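Local coordinates for prophage MuSo2, 43 kDa tail protein (Shewanella oneidensis, PDB 3CDD) that probably forms part of the tail baseplate of a Mu-like prophage, as a trimeric structural protein related to the Mu baseplate assembly protein gpP, at residues A[26-31]-A[169-174]; A[100-105]-A[125-130]; A[118-123]-A[138-143]; A[131-136]-A[175-180]. All blocks are in the same frame, centred on the assembly; numbering follows the deposited sequence.

Contact 1 (A[26-31]-A[169-174]); sequences RSLEAM and LLTSDT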
loop_
_atom_site.group_PDB
_atom_site.type_symbol
_atom_site.label_atom_id
_atom_site.label_comp_id
_atom_site.label_asym_id
_atom_site.label_seq_id
_atom_site.Cartn_x
_atom_site.Cartn_y
_atom_site.Cartn_z
ATOM N N ARG A 26 -18.474 14.739 -3.684
ATOM C CA ARG A 26 -19.763 14.083 -3.522
ATOM C C ARG A 26 -19.727 12.786 -4.346
ATOM O O ARG A 26 -19.267 12.777 -5.499
ATOM C CB ARG A 26 -20.899 15.004 -3.989
ATOM C CG ARG A 26 -20.960 16.354 -3.212
ATOM C CD ARG A 26 -22.332 17.046 -3.251
ATOM N NE ARG A 26 -23.382 16.193 -2.704
ATOM C CZ ARG A 26 -24.512 15.881 -3.336
ATOM N NH1 ARG A 26 -25.389 15.077 -2.747
ATOM N NH2 ARG A 26 -24.784 16.393 -4.544
ATOM N N SER A 27 -20.216 11.699 -3.775
ATOM C CA SER A 27 -20.100 10.404 -4.447
ATOM C C SER A 27 -21.243 9.456 -4.156
ATOM O O SER A 27 -21.753 9.422 -3.045
ATOM C CB SER A 27 -18.809 9.724 -4.036
ATOM O OG SER A 27 -18.719 8.479 -4.693
ATOM N N LEU A 28 -21.625 8.665 -5.146
ATOM C CA LEU A 28 -22.620 7.603 -4.957
ATOM C C LEU A 28 -21.998 6.298 -4.468
ATOM O O LEU A 28 -22.720 5.381 -4.070
ATOM C CB LEU A 28 -23.364 7.312 -6.264
ATOM C CG LEU A 28 -24.579 8.106 -6.745
ATOM C CD1 LEU A 28 -25.044 7.482 -8.065
ATOM C CD2 LEU A 28 -25.724 8.113 -5.720
ATOM N N GLU A 29 -20.675 6.182 -4.520
ATOM C CA GLU A 29 -20.025 4.906 -4.212
ATOM C C GLU A 29 -19.147 4.937 -2.961
ATOM O O GLU A 29 -18.446 3.969 -2.651
ATOM C CB GLU A 29 -19.192 4.435 -5.409
ATOM C CG GLU A 29 -20.004 4.187 -6.684
ATOM C CD GLU A 29 -19.163 3.594 -7.819
ATOM O OE1 GLU A 29 -17.988 3.211 -7.553
ATOM O OE2 GLU A 29 -19.679 3.510 -8.977
ATOM N N ALA A 30 -19.148 6.051 -2.259
ATOM C CA ALA A 30 -18.322 6.189 -1.082
ATOM C C ALA A 30 -19.084 7.044 -0.073
ATOM O O ALA A 30 -19.106 8.285 -0.200
ATOM C CB ALA A 30 -16.984 6.829 -1.451
HETATM N N MSE A 31 -19.725 6.374 0.897
HETATM C CA MSE A 31 -20.609 7.045 1.868
HETATM C C MSE A 31 -19.908 8.199 2.574
HETATM O O MSE A 31 -18.835 8.001 3.133
HETATM C CB MSE A 31 -21.165 6.065 2.908
HETATM C CG MSE A 31 -22.197 6.697 3.918
HETATM SE SE MSE A 31 -23.770 7.539 3.107
HETATM C CE MSE A 31 -24.450 5.923 2.275
ATOM N N LEU A 169 -30.005 1.757 -3.477
ATOM C CA LEU A 169 -28.723 2.378 -3.148
ATOM C C LEU A 169 -28.839 3.304 -1.948
ATOM O O LEU A 169 -29.866 3.962 -1.772
ATOM C CB LEU A 169 -28.235 3.224 -4.330
ATOM C CG LEU A 169 -28.176 2.649 -5.738
ATOM C CD1 LEU A 169 -27.722 3.751 -6.693
ATOM C CD2 LEU A 169 -27.219 1.469 -5.768
ATOM N N LEU A 170 -27.767 3.378 -1.158
ATOM C CA LEU A 170 -27.632 4.363 -0.075
ATOM C C LEU A 170 -26.681 5.487 -0.481
ATOM O O LEU A 170 -25.610 5.233 -1.022
ATOM C CB LEU A 170 -27.107 3.711 1.197
ATOM C CG LEU A 170 -27.732 2.383 1.644
ATOM C CD1 LEU A 170 -26.984 1.945 2.870
ATOM C CD2 LEU A 170 -29.248 2.519 1.946
ATOM N N THR A 171 -27.095 6.732 -0.276
ATOM C CA THR A 171 -26.182 7.872 -0.494
ATOM C C THR A 171 -26.489 8.978 0.535
ATOM O O THR A 171 -27.075 8.705 1.580
ATOM C CB THR A 171 -26.162 8.327 -2.005
ATOM O OG1 THR A 171 -25.230 9.401 -2.203
ATOM C CG2 THR A 171 -27.524 8.747 -2.470
ATOM N N SER A 172 -26.075 10.208 0.275
ATOM C CA SER A 172 -26.425 11.294 1.170
ATOM C C SER A 172 -26.764 12.516 0.319
ATOM O O SER A 172 -26.488 12.533 -0.886
ATOM C CB SER A 172 -25.289 11.569 2.168
ATOM O OG SER A 172 -24.087 11.962 1.520
ATOM N N ASP A 173 -27.362 13.532 0.922
ATOM C CA ASP A 173 -27.658 14.752 0.166
ATOM C C ASP A 173 -26.749 15.867 0.657
ATOM O O ASP A 173 -25.916 15.624 1.527
ATOM C CB ASP A 173 -29.153 15.099 0.253
ATOM C CG ASP A 173 -29.619 15.380 1.681
ATOM O OD1 ASP A 173 -28.776 15.693 2.561
ATOM O OD2 ASP A 173 -30.841 15.311 1.919
ATOM N N THR A 174 -26.888 17.081 0.120
ATOM C CA THR A 174 -26.001 18.178 0.515
ATOM C C THR A 174 -26.158 18.565 1.990
ATOM O O THR A 174 -25.291 19.228 2.556
ATOM C CB THR A 174 -26.154 19.438 -0.361
ATOM O OG1 THR A 174 -27.459 20.008 -0.167
ATOM C CG2 THR A 174 -25.913 19.118 -1.832
HETATM O O HOH W 1 -23.743 13.658 -0.919
HETATM O O HOH W 2 -22.915 8.014 -1.176
HETATM O O HOH W 3 -22.860 5.549 -0.657
#
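Over one face of the Arg26 guanidinium lies the methyl of Thr174, CG2 standing 3.8 Å above the plane and over its centre. Ser172 O meets the same group at an edge, near the plane, but the bond from Arg26 NH1 to Ser172 O is weak, 3.3 Å long and bent to 121°. Water 1 supplements it, accepting from Arg26 NH1 at 2.8 Å and donating to Ser172 OG, which is also hydrogen-bonded to Asp97. A bend at chi3 (58°) turns the arginine's end toward this corner, where Asn300 also binds its NH2.

The rest of the interface shows how water can join two segments that do not pair directly. Water 2 donates to Ser27 O at 2.6 Å and is hydrogen-bonded to Thr171 OG1, while water 3 donates to Leu170 O at 2.8 Å and, weakly, to Leu28 O. Apolar contacts flank these bridges. The Leu28 side chain slants across Thr171, CD2 3.7 Å from Thr171 CB; the selenomethionine Met31, folded at chi2 and chi3, sets its terminal CE 3.6 Å from Leu170 CB.

Strand 21-27 thus delivers its end and the following loop to strand 169-172, joining the N-terminal and second family regions. Strand 317-328 bonds by its backbone to Arg26 at the strand's end and to Leu28 just beyond, strand 178-181 pairs with 169-172, and helix 155-164 receives Leu170 and Met31.

Contact 2 (A[100-105]-A[125-130]); sequences ADLVDC and IVCKPF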
loop_
_atom_site.group_PDB
_atom_site.type_symbol
_atom_site.label_atom_id
_atom_site.label_comp_id
_atom_site.label_asym_id
_atom_site.label_seq_id
_atom_site.Cartn_x
_atom_site.Cartn_y
_atom_site.Cartn_z
ATOM N N ALA A 100 -20.861 10.129 8.031
ATOM C CA ALA A 100 -19.613 9.478 8.428
ATOM C C ALA A 100 -19.747 8.811 9.801
ATOM O O ALA A 100 -19.117 7.788 10.050
ATOM C CB ALA A 100 -18.465 10.462 8.418
ATOM N N ASP A 101 -20.575 9.376 10.685
ATOM C CA ASP A 101 -20.855 8.748 11.974
ATOM C C ASP A 101 -21.466 7.356 11.785
ATOM O O ASP A 101 -21.197 6.449 12.572
ATOM C CB ASP A 101 -21.775 9.621 12.838
ATOM C CG ASP A 101 -21.041 10.797 13.470
ATOM O OD1 ASP A 101 -19.783 10.785 13.495
ATOM O OD2 ASP A 101 -21.722 11.740 13.933
ATOM N N LEU A 102 -22.269 7.200 10.728
ATOM C CA LEU A 102 -22.903 5.919 10.404
ATOM C C LEU A 102 -21.883 4.899 9.919
ATOM O O LEU A 102 -22.117 3.703 10.010
ATOM C CB LEU A 102 -23.977 6.089 9.326
ATOM C CG LEU A 102 -25.132 7.071 9.570
ATOM C CD1 LEU A 102 -26.045 7.110 8.337
ATOM C CD2 LEU A 102 -25.942 6.729 10.807
ATOM N N VAL A 103 -20.762 5.387 9.392
ATOM C CA VAL A 103 -19.719 4.533 8.864
ATOM C C VAL A 103 -18.744 4.137 9.979
ATOM O O VAL A 103 -18.224 3.018 9.979
ATOM C CB VAL A 103 -18.911 5.273 7.757
ATOM C CG1 VAL A 103 -17.624 4.490 7.363
ATOM C CG2 VAL A 103 -19.805 5.607 6.539
ATOM N N ASP A 104 -18.467 5.082 10.882
ATOM C CA ASP A 104 -17.456 4.902 11.947
ATOM C C ASP A 104 -17.945 4.128 13.163
ATOM O O ASP A 104 -17.179 3.372 13.770
ATOM C CB ASP A 104 -16.966 6.258 12.474
ATOM C CG ASP A 104 -16.144 7.019 11.480
ATOM O OD1 ASP A 104 -15.732 6.450 10.424
ATOM O OD2 ASP A 104 -15.931 8.221 11.774
ATOM N N CYS A 105 -19.213 4.331 13.515
ATOM C CA CYS A 105 -19.703 3.968 14.865
ATOM C C CYS A 105 -20.548 2.699 14.899
ATOM O O CYS A 105 -21.075 2.275 13.866
ATOM C CB CYS A 105 -20.487 5.141 15.453
ATOM S SG CYS A 105 -19.542 6.690 15.593
ATOM N N ILE A 125 -34.501 3.993 12.698
ATOM C CA ILE A 125 -34.031 3.567 14.027
ATOM C C ILE A 125 -32.537 3.817 14.267
ATOM O O ILE A 125 -32.168 4.540 15.195
ATOM C CB ILE A 125 -34.372 2.073 14.333
ATOM C CG1 ILE A 125 -35.892 1.891 14.495
ATOM C CG2 ILE A 125 -33.655 1.621 15.626
ATOM C CD1 ILE A 125 -36.398 0.457 14.358
ATOM N N VAL A 126 -31.677 3.231 13.427
ATOM C CA VAL A 126 -30.226 3.319 13.655
ATOM C C VAL A 126 -29.631 4.722 13.452
ATOM O O VAL A 126 -28.578 5.016 13.997
ATOM C CB VAL A 126 -29.427 2.232 12.869
ATOM C CG1 VAL A 126 -29.929 0.804 13.262
ATOM C CG2 VAL A 126 -29.510 2.466 11.349
ATOM N N CYS A 127 -30.334 5.571 12.692
ATOM C CA CYS A 127 -29.873 6.920 12.314
ATOM C C CYS A 127 -30.215 7.986 13.347
ATOM O O CYS A 127 -29.493 8.984 13.482
ATOM C CB CYS A 127 -30.489 7.335 10.975
ATOM S SG CYS A 127 -29.606 6.706 9.532
ATOM N N LYS A 128 -31.323 7.759 14.062
ATOM C CA LYS A 128 -31.902 8.730 14.982
ATOM C C LYS A 128 -30.952 9.237 16.081
ATOM O O LYS A 128 -30.844 10.443 16.245
ATOM C CB LYS A 128 -33.211 8.184 15.592
ATOM C CG LYS A 128 -33.881 9.112 16.591
ATOM C CD LYS A 128 -35.383 8.896 16.590
ATOM C CE LYS A 128 -36.085 9.940 17.424
ATOM N NZ LYS A 128 -36.473 9.392 18.759
ATOM N N PRO A 129 -30.257 8.336 16.827
ATOM C CA PRO A 129 -29.385 8.865 17.903
ATOM C C PRO A 129 -28.201 9.692 17.359
ATOM O O PRO A 129 -27.561 10.424 18.117
ATOM C CB PRO A 129 -28.878 7.598 18.609
ATOM C CG PRO A 129 -28.994 6.529 17.603
ATOM C CD PRO A 129 -30.196 6.861 16.759
ATOM N N PHE A 130 -27.930 9.568 16.056
ATOM C CA PHE A 130 -26.915 10.391 15.396
ATOM C C PHE A 130 -27.512 11.705 14.857
ATOM O O PHE A 130 -26.785 12.549 14.298
ATOM C CB PHE A 130 -26.264 9.625 14.257
ATOM C CG PHE A 130 -25.525 8.369 14.678
ATOM C CD1 PHE A 130 -26.142 7.111 14.589
ATOM C CD2 PHE A 130 -24.201 8.429 15.100
ATOM C CE1 PHE A 130 -25.444 5.938 14.933
ATOM C CE2 PHE A 130 -23.508 7.265 15.457
ATOM C CZ PHE A 130 -24.139 6.009 15.374
HETATM O O HOH W 4 -24.024 12.994 12.973
#
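Asp101, whose CB presses on Phe130, has its carboxylate oxygen OD1 gripped by two salt bridges from a second subunit, with Arg250 and Arg248. Its other oxygen turns back to the chain: water 4 lies 2.8 Å from Asp101 OD2 and 3.1 Å from Phe130 O, suitably placed to bridge them, although it has more acceptors nearby than protons to give. One aspartate therefore serves both an interface between subunits and a contact within one.

Phe130 is the centre of the buried packing. Asp101 CB reaches its CD2 at 3.5 Å, approaching obliquely, and Cys105 CB comes in at the ring edge, 3.7 Å from CE2. Cys105 SG stays on that margin too, 5.3 Å from the ring centroid and 77° off the normal, a sulfur-aromatic contact made at the edge. Tyr249 of the second subunit stacks edge-to-face with the same ring. Leu102 divides its two methyls between partners, with CD1 3.8 Å from Cys127 SG and CD2 3.8 Å from Phe130 CD1. Its CG is anti to the carbonyl carbon (chi1 -57°), which carries both branches across to the 125-130 segment.

Short helix 100-104 is thereby packed on the end of helix 119-127 and the 3-10 turn after it, while Pro155, leading helix 155-164, touches Leu102, Val126 and Phe130.

Contact 3 (A[118-123]-A[138-143]); sequences TLTQIA and TDVGEP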
loop_
_atom_site.group_PDB
_atom_site.type_symbol
_atom_site.label_atom_id
_atom_site.label_comp_id
_atom_site.label_asym_id
_atom_site.label_seq_id
_atom_site.Cartn_x
_atom_site.Cartn_y
_atom_site.Cartn_z
ATOM N N THR A 118 -39.303 -2.744 7.377
ATOM C CA THR A 118 -38.703 -2.362 6.109
ATOM C C THR A 118 -37.310 -1.752 6.325
ATOM O O THR A 118 -36.917 -1.423 7.459
ATOM C CB THR A 118 -39.582 -1.354 5.329
ATOM O OG1 THR A 118 -39.703 -0.139 6.081
ATOM C CG2 THR A 118 -40.967 -1.944 5.060
ATOM N N LEU A 119 -36.567 -1.622 5.222
ATOM C CA LEU A 119 -35.300 -0.922 5.209
ATOM C C LEU A 119 -35.444 0.482 5.781
ATOM O O LEU A 119 -34.563 0.957 6.520
ATOM C CB LEU A 119 -34.756 -0.852 3.771
ATOM C CG LEU A 119 -33.462 -0.066 3.486
ATOM C CD1 LEU A 119 -32.281 -0.633 4.274
ATOM C CD2 LEU A 119 -33.154 -0.006 1.987
ATOM N N THR A 120 -36.536 1.154 5.430
ATOM C CA THR A 120 -36.763 2.526 5.868
ATOM C C THR A 120 -37.016 2.604 7.376
ATOM O O THR A 120 -36.477 3.485 8.048
ATOM C CB THR A 120 -37.902 3.239 5.060
ATOM O OG1 THR A 120 -37.543 3.290 3.676
ATOM C CG2 THR A 120 -38.141 4.688 5.565
ATOM N N GLN A 121 -37.818 1.689 7.911
ATOM C CA GLN A 121 -38.014 1.663 9.354
ATOM C C GLN A 121 -36.704 1.379 10.096
ATOM O O GLN A 121 -36.397 2.024 11.108
ATOM C CB GLN A 121 -39.100 0.663 9.761
ATOM C CG GLN A 121 -40.504 1.078 9.358
ATOM C CD GLN A 121 -41.461 -0.088 9.380
ATOM O OE1 GLN A 121 -41.148 -1.169 8.876
ATOM N NE2 GLN A 121 -42.633 0.120 9.975
ATOM N N ILE A 122 -35.921 0.431 9.597
ATOM C CA ILE A 122 -34.646 0.136 10.248
ATOM C C ILE A 122 -33.723 1.377 10.204
ATOM O O ILE A 122 -33.160 1.777 11.221
ATOM C CB ILE A 122 -33.982 -1.163 9.696
ATOM C CG1 ILE A 122 -34.791 -2.383 10.156
ATOM C CG2 ILE A 122 -32.518 -1.264 10.146
ATOM C CD1 ILE A 122 -34.622 -3.613 9.299
ATOM N N ALA A 123 -33.613 2.000 9.035
ATOM C CA ALA A 123 -32.733 3.162 8.849
ATOM C C ALA A 123 -33.145 4.315 9.761
ATOM O O ALA A 123 -32.277 4.968 10.334
ATOM C CB ALA A 123 -32.686 3.596 7.377
ATOM N N THR A 138 -37.391 6.059 -3.393
ATOM C CA THR A 138 -37.609 4.868 -4.202
ATOM C C THR A 138 -38.390 3.859 -3.383
ATOM O O THR A 138 -38.553 4.027 -2.172
ATOM C CB THR A 138 -36.262 4.239 -4.702
ATOM O OG1 THR A 138 -36.526 3.362 -5.805
ATOM C CG2 THR A 138 -35.550 3.472 -3.579
ATOM N N ASP A 139 -38.882 2.818 -4.050
ATOM C CA ASP A 139 -39.628 1.767 -3.383
ATOM C C ASP A 139 -38.637 0.834 -2.690
ATOM O O ASP A 139 -37.768 0.250 -3.341
ATOM C CB ASP A 139 -40.481 1.019 -4.409
ATOM C CG ASP A 139 -41.389 -0.004 -3.784
ATOM O OD1 ASP A 139 -41.431 -0.125 -2.537
ATOM O OD2 ASP A 139 -42.068 -0.698 -4.564
ATOM N N VAL A 140 -38.750 0.725 -1.366
ATOM C CA VAL A 140 -37.833 -0.115 -0.569
ATOM C C VAL A 140 -38.326 -1.567 -0.478
ATOM O O VAL A 140 -37.648 -2.440 0.093
ATOM C CB VAL A 140 -37.520 0.489 0.845
ATOM C CG1 VAL A 140 -37.051 1.938 0.720
ATOM C CG2 VAL A 140 -38.720 0.384 1.796
ATOM N N GLY A 141 -39.510 -1.811 -1.040
ATOM C CA GLY A 141 -40.079 -3.156 -1.119
ATOM C C GLY A 141 -40.442 -3.736 0.234
ATOM O O GLY A 141 -40.726 -2.998 1.193
ATOM N N GLU A 142 -40.420 -5.068 0.304
ATOM C CA GLU A 142 -41.018 -5.808 1.412
ATOM C C GLU A 142 -40.272 -5.588 2.720
ATOM O O GLU A 142 -39.083 -5.273 2.700
ATOM C CB GLU A 142 -41.072 -7.316 1.098
ATOM C CG GLU A 142 -42.162 -7.727 0.120
ATOM C CD GLU A 142 -43.557 -7.368 0.599
ATOM O OE1 GLU A 142 -44.104 -8.077 1.484
ATOM O OE2 GLU A 142 -44.111 -6.374 0.076
ATOM N N PRO A 143 -40.975 -5.746 3.863
ATOM C CA PRO A 143 -40.299 -5.819 5.162
ATOM C C PRO A 143 -39.320 -7.002 5.229
ATOM O O PRO A 143 -39.439 -7.939 4.433
ATOM C CB PRO A 143 -41.463 -6.028 6.155
ATOM C CG PRO A 143 -42.624 -6.509 5.309
ATOM C CD PRO A 143 -42.441 -5.802 4.001
HETATM O O HOH W 5 -37.412 -3.403 2.921
#
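Van der Waals packing between Thr120 and Val140 brings the helix start and the loop together, the two side chains crossing at about a right angle with Thr120 OG1 3.3 Å from Val140 CG1. The other valine methyl, CG2, lies 4.0 Å from Thr118 CB, so Val140 touches both the N-cap Thr118 and Thr120 of the first turn. Thr118 extends the contact with its own methyl, CG2, 3.9 Å from Pro143 CA, and the CB atoms of Leu119 and Val140 meet behind them.

No direct hydrogen bond spans the two segments; water does that work. Water 5 accepts from Leu119 N at 3.0 Å, donates to Val140 O at 3.0 Å and also donates to Glu142 O. A backbone N-H in the first turn of a helix lacks an earlier carbonyl to bind, and here a water carrying two loop carbonyls meets that need.

The remaining polar bonds set each segment's own shape. Thr118 and Gln121 form a capping box: Gln121 N donates to Thr118 OG1 over 3.2 Å, and Thr118 N returns a bond to Gln121 OE1 at 2.9 Å, in the carbonyl plane. With chi1 at 63°, the Thr118 hydroxyl is turned to cap while its methyl remains for Pro143. On the loop, Gly141 N meets Asp139 OD1 from above the carboxylate plane, closing an Asx turn.

Arg182 holds Thr138 and Asp139, and Arg166 binds the carbonyls of Glu142 and Pro143. Beneath, Leu119 packs on Leu162 of helix 155-164, while Leu119, Thr120 and Val140 all touch Ile180 of strand 178-181.

Contact 4 (A[131-136]-A[175-180]); sequences GIKVIV and FGNLVI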
loop_
_atom_site.group_PDB
_atom_site.type_symbol
_atom_site.label_atom_id
_atom_site.label_comp_id
_atom_site.label_asym_id
_atom_site.label_seq_id
_atom_site.Cartn_x
_atom_site.Cartn_y
_atom_site.Cartn_z
ATOM N N GLY A 131 -28.825 11.883 15.039
ATOM C CA GLY A 131 -29.539 13.055 14.517
ATOM C C GLY A 131 -29.387 13.204 13.011
ATOM O O GLY A 131 -29.109 14.297 12.505
ATOM N N ILE A 132 -29.528 12.087 12.305
ATOM C CA ILE A 132 -29.426 12.039 10.856
ATOM C C ILE A 132 -30.808 11.651 10.310
ATOM O O ILE A 132 -31.383 10.622 10.717
ATOM C CB ILE A 132 -28.324 11.017 10.405
ATOM C CG1 ILE A 132 -26.920 11.587 10.654
ATOM C CG2 ILE A 132 -28.480 10.631 8.930
ATOM C CD1 ILE A 132 -25.822 10.545 10.725
ATOM N N LYS A 133 -31.347 12.491 9.425
ATOM C CA LYS A 133 -32.619 12.202 8.757
ATOM C C LYS A 133 -32.439 11.198 7.623
ATOM O O LYS A 133 -31.368 11.151 6.986
ATOM C CB LYS A 133 -33.274 13.476 8.215
ATOM C CG LYS A 133 -33.915 14.357 9.259
ATOM C CD LYS A 133 -35.261 14.885 8.738
ATOM C CE LYS A 133 -35.734 16.106 9.506
ATOM N NZ LYS A 133 -34.996 17.323 9.058
ATOM N N VAL A 134 -33.480 10.397 7.390
ATOM C CA VAL A 134 -33.498 9.407 6.317
ATOM C C VAL A 134 -34.494 9.849 5.241
ATOM O O VAL A 134 -35.700 9.932 5.495
ATOM C CB VAL A 134 -33.908 7.988 6.839
ATOM C CG1 VAL A 134 -33.970 6.975 5.678
ATOM C CG2 VAL A 134 -32.990 7.513 7.957
ATOM N N ILE A 135 -33.983 10.132 4.046
ATOM C CA ILE A 135 -34.799 10.540 2.902
ATOM C C ILE A 135 -34.993 9.322 2.007
ATOM O O ILE A 135 -34.026 8.671 1.641
ATOM C CB ILE A 135 -34.120 11.683 2.073
ATOM C CG1 ILE A 135 -33.749 12.911 2.944
ATOM C CG2 ILE A 135 -34.952 12.048 0.816
ATOM C CD1 ILE A 135 -34.834 13.445 3.861
ATOM N N VAL A 136 -36.243 9.022 1.670
ATOM C CA VAL A 136 -36.581 7.896 0.791
ATOM C C VAL A 136 -37.141 8.369 -0.554
ATOM O O VAL A 136 -38.182 9.038 -0.615
ATOM C CB VAL A 136 -37.557 6.893 1.475
ATOM C CG1 VAL A 136 -37.855 5.708 0.556
ATOM C CG2 VAL A 136 -36.961 6.380 2.783
ATOM N N PHE A 175 -27.264 18.146 2.599
ATOM C CA PHE A 175 -27.534 18.457 4.004
ATOM C C PHE A 175 -27.080 17.331 4.952
ATOM O O PHE A 175 -27.284 17.396 6.157
ATOM C CB PHE A 175 -28.999 18.877 4.188
ATOM C CG PHE A 175 -29.297 20.251 3.609
ATOM C CD1 PHE A 175 -29.714 20.395 2.282
ATOM C CD2 PHE A 175 -29.121 21.398 4.378
ATOM C CE1 PHE A 175 -29.962 21.660 1.736
ATOM C CE2 PHE A 175 -29.384 22.662 3.840
ATOM C CZ PHE A 175 -29.801 22.791 2.519
ATOM N N GLY A 176 -26.414 16.320 4.395
ATOM C CA GLY A 176 -25.867 15.229 5.199
ATOM C C GLY A 176 -26.939 14.305 5.740
ATOM O O GLY A 176 -26.733 13.629 6.762
ATOM N N ASN A 177 -28.094 14.302 5.076
ATOM C CA ASN A 177 -29.163 13.342 5.377
ATOM C C ASN A 177 -28.819 12.052 4.677
ATOM O O ASN A 177 -28.258 12.102 3.605
ATOM C CB ASN A 177 -30.502 13.826 4.819
ATOM C CG ASN A 177 -30.986 15.130 5.452
ATOM O OD1 ASN A 177 -30.889 15.325 6.671
ATOM N ND2 ASN A 177 -31.557 16.014 4.622
ATOM N N LEU A 178 -29.187 10.909 5.249
ATOM C CA LEU A 178 -29.134 9.619 4.532
ATOM C C LEU A 178 -30.212 9.516 3.440
ATOM O O LEU A 178 -31.398 9.745 3.709
ATOM C CB LEU A 178 -29.278 8.454 5.508
ATOM C CG LEU A 178 -29.138 7.058 4.896
ATOM C CD1 LEU A 178 -27.696 6.802 4.464
ATOM C CD2 LEU A 178 -29.602 5.993 5.862
ATOM N N VAL A 179 -29.792 9.181 2.220
ATOM C CA VAL A 179 -30.708 9.032 1.082
ATOM C C VAL A 179 -30.806 7.581 0.605
ATOM O O VAL A 179 -29.797 6.936 0.291
ATOM C CB VAL A 179 -30.345 9.943 -0.131
ATOM C CG1 VAL A 179 -31.342 9.723 -1.285
ATOM C CG2 VAL A 179 -30.329 11.399 0.263
ATOM N N ILE A 180 -32.043 7.085 0.553
ATOM C CA ILE A 180 -32.339 5.787 -0.030
ATOM C C ILE A 180 -32.972 5.960 -1.412
ATOM O O ILE A 180 -34.086 6.497 -1.562
ATOM C CB ILE A 180 -33.242 4.935 0.872
ATOM C CG1 ILE A 180 -32.635 4.813 2.277
ATOM C CG2 ILE A 180 -33.480 3.565 0.225
ATOM C CD1 ILE A 180 -33.582 4.195 3.325
HETATM O O HOH W 6 -29.218 14.608 8.671
#
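Val134, Ile135 and Val136 pair in parallel with Leu178, Val179 and Ile180, forming two strands of a three-stranded mixed beta sheet in which 178-181 is central. Their directions differ by 22°, and side chains alternate between the faces.

On the face bearing Val134, Val136, Leu178 and Ile180, branched apolar groups interlock across the strands. Ile180 reaches with CD1 to Val134 CG1 at 3.7 Å, the two side chains set at a slant, whereas it lies alongside Val136 and points the same way, CD1 being 4.1 Å from Val136 CG2. Helix 119-127 covers this face, with Cys127 on Val134 and Leu178 and Thr120 on Val136. On the other face Ile135 CB meets Val179 CG2 at 4.2 Å. Separately, Ile135 CG1 lies 3.9 Å from Asn177 CB.

Backbone bonds fix the pairing: Leu178 N to Lys133 O, Ile135 N to Leu178 O at 2.6 Å, and Ile180 N to Ile135 O.

Ahead of the paired residues, Lys133 and Asn177 run side by side in the same direction. Asn177 is committed at both ends of its amide: ND2 binds Asp173 OD2, and OD1 accepts at 2.7 Å from water 6, which in turn accepts from Lys133 N at 3.1 Å.

Overall arrangement
Read from the N terminus, the chain leaves strand 21-27 at 26-31, where contact 1 opens a long loop that comes back only at 169-174. Contacts 2 and 3 both lie wholly within that loop. Contact 2 opens at 100-105 and closes at 125-130, but contact 3 has already begun at 118-123 and closes at 138-143, so the two cross along helix 119-127. Contact 4 opens at 131-136, after contact 2 has closed, and closes last at 175-180, crossing contacts 3 and 1. Together they tie helix 100-104 to helix 119-127, that helix to the three-stranded sheet, and the sheet to the N-terminal region.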